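Local coordinates for outer surface protein (PDB 1X7F) that is of uncharacterised function but is probably a 6-phospho-N-acetylmuramidase, cleaving 6-phospho-N-acetylmuramic acid glycosides, at residues T135-P138 and Y139-I143. Residues are numbered along the deposited sequence; the frame is centred on the assembly and turned at random.
Sequences TNNP and YGLKI
The side-chain amide of N137 reaches across the bend to the backbone of L141 and bonds to both its N and its O. L141 N gives its hydrogen to N137 OD1 at 3.1 Å, arriving in the carbonyl plane on a lone pair with a fairly straight N-H...O angle of 163°. In return N137 ND2 donates to L141 O at 3.0 Å; that oxygen lies almost in the plane of the N137 amide. OD1 accepts a second hydrogen, from Y139 N at 3.0 Å, more bent and tilted from the carbonyl plane; this bond closes an Asx turn, nested in the type I beta turn from N137 to G140. The other partner of ND2 is M134 O, near the end of helix 129-134, so four hydrogen bonds hold the amide and fix which end is oxygen. What brings it inside the bend is chi1 of 81°, with CG lodged between the backbone N and the carbonyl carbon.

The turn sits in the loop that carries the chain from helix 129-134 into strand 142-146, which lies between 119-122 and 167-170 in the parallel sheet of a (beta/alpha)8 (TIM) barrel. At its two central positions P138 and Y139 lie side by side, pointing the same way, with P138 CD over one face of the ring, 4.0 Å from Y139 CE1. The Y139 side chain also touches S110 and A113 of helix 110-115.

Deeper in, I143 CG1 packs against T135 CG2 at 4.1 Å, the two side chains crossing at about a right angle, and I143 CD1 comes within 4.0 Å of N137 ND2. The hydroxyl of T135, a buried residue, is hydrogen-bonded to A132 O and N163 N.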
loop_
_atom_site.group_PDB
_atom_site.type_symbol
_atom_site.label_atom_id
_atom_site.label_comp_id
_atom_site.label_asym_id
_atom_site.label_seq_id
_atom_site.Cartn_x
_atom_site.Cartn_y
_atom_site.Cartn_z
ATOM N N THR A 135 9.481 3.161 -25.654
ATOM C CA THR A 135 8.292 2.312 -25.500
ATOM C C THR A 135 8.082 1.407 -26.716
ATOM O O THR A 135 7.328 0.430 -26.647
ATOM C CB THR A 135 7.018 3.155 -25.232
ATOM O OG1 THR A 135 6.678 3.926 -26.392
ATOM C CG2 THR A 135 7.268 4.208 -24.171
ATOM N N ASN A 136 8.753 1.742 -27.824
ATOM C CA ASN A 136 8.711 0.940 -29.049
ATOM C C ASN A 136 9.888 -0.038 -29.167
ATOM O O ASN A 136 10.194 -0.506 -30.263
ATOM C CB ASN A 136 8.659 1.838 -30.301
ATOM C CG ASN A 136 7.460 2.787 -30.300
ATOM O OD1 ASN A 136 6.286 2.424 -29.706
ATOM N ND2 ASN A 136 7.731 4.016 -30.986
ATOM N N ASN A 137 10.550 -0.333 -28.045
ATOM C CA ASN A 137 11.680 -1.268 -28.044
ATOM C C ASN A 137 11.260 -2.692 -28.452
ATOM O O ASN A 137 10.177 -3.153 -28.074
ATOM C CB ASN A 137 12.432 -1.237 -26.697
ATOM C CG ASN A 137 11.760 -2.073 -25.619
ATOM O OD1 ASN A 137 11.971 -3.294 -25.550
ATOM N ND2 ASN A 137 10.971 -1.416 -24.753
ATOM N N PRO A 138 12.095 -3.377 -29.243
ATOM C CA PRO A 138 11.738 -4.707 -29.763
ATOM C C PRO A 138 11.908 -5.870 -28.769
ATOM O O PRO A 138 11.743 -7.031 -29.158
ATOM C CB PRO A 138 12.689 -4.885 -30.958
ATOM C CG PRO A 138 13.423 -3.570 -31.097
ATOM C CD PRO A 138 13.416 -2.940 -29.741
ATOM N N TYR A 139 12.226 -5.567 -27.510
ATOM C CA TYR A 139 12.520 -6.619 -26.532
ATOM C C TYR A 139 11.376 -6.843 -25.553
ATOM O O TYR A 139 11.489 -7.660 -24.637
ATOM C CB TYR A 139 13.831 -6.328 -25.787
ATOM C CG TYR A 139 14.976 -5.947 -26.705
ATOM C CD1 TYR A 139 15.434 -4.631 -26.764
ATOM C CD2 TYR A 139 15.591 -6.896 -27.526
ATOM C CE1 TYR A 139 16.477 -4.268 -27.612
ATOM C CE2 TYR A 139 16.637 -6.543 -28.377
ATOM C CZ TYR A 139 17.072 -5.227 -28.413
ATOM O OH TYR A 139 18.103 -4.863 -29.247
ATOM N N GLY A 140 10.278 -6.115 -25.759
ATOM C CA GLY A 140 9.092 -6.202 -24.908
ATOM C C GLY A 140 9.328 -5.682 -23.508
ATOM O O GLY A 140 8.713 -6.156 -22.546
ATOM N N LEU A 141 10.217 -4.700 -23.389
ATOM C CA LEU A 141 10.571 -4.139 -22.089
ATOM C C LEU A 141 9.614 -3.029 -21.667
ATOM O O LEU A 141 9.205 -2.204 -22.485
ATOM C CB LEU A 141 12.017 -3.636 -22.110
ATOM C CG LEU A 141 13.110 -4.712 -22.157
ATOM C CD1 LEU A 141 14.418 -4.157 -22.700
ATOM C CD2 LEU A 141 13.317 -5.327 -20.775
ATOM N N LYS A 142 9.240 -3.036 -20.391
ATOM C CA LYS A 142 8.431 -1.969 -19.805
ATOM C C LYS A 142 9.312 -0.754 -19.528
ATOM O O LYS A 142 10.459 -0.902 -19.104
ATOM C CB LYS A 142 7.784 -2.428 -18.493
ATOM C CG LYS A 142 6.695 -3.480 -18.628
ATOM C CD LYS A 142 5.369 -2.885 -19.098
ATOM C CE LYS A 142 4.405 -3.969 -19.554
ATOM N NZ LYS A 142 4.983 -4.784 -20.656
ATOM N N ILE A 143 8.785 0.442 -19.777
ATOM C CA ILE A 143 9.490 1.670 -19.416
ATOM C C ILE A 143 8.831 2.259 -18.176
ATOM O O ILE A 143 7.722 2.789 -18.252
ATOM C CB ILE A 143 9.507 2.708 -20.583
ATOM C CG1 ILE A 143 9.940 2.077 -21.930
ATOM C CG2 ILE A 143 10.364 3.925 -20.207
ATOM C CD1 ILE A 143 11.312 1.406 -21.946
#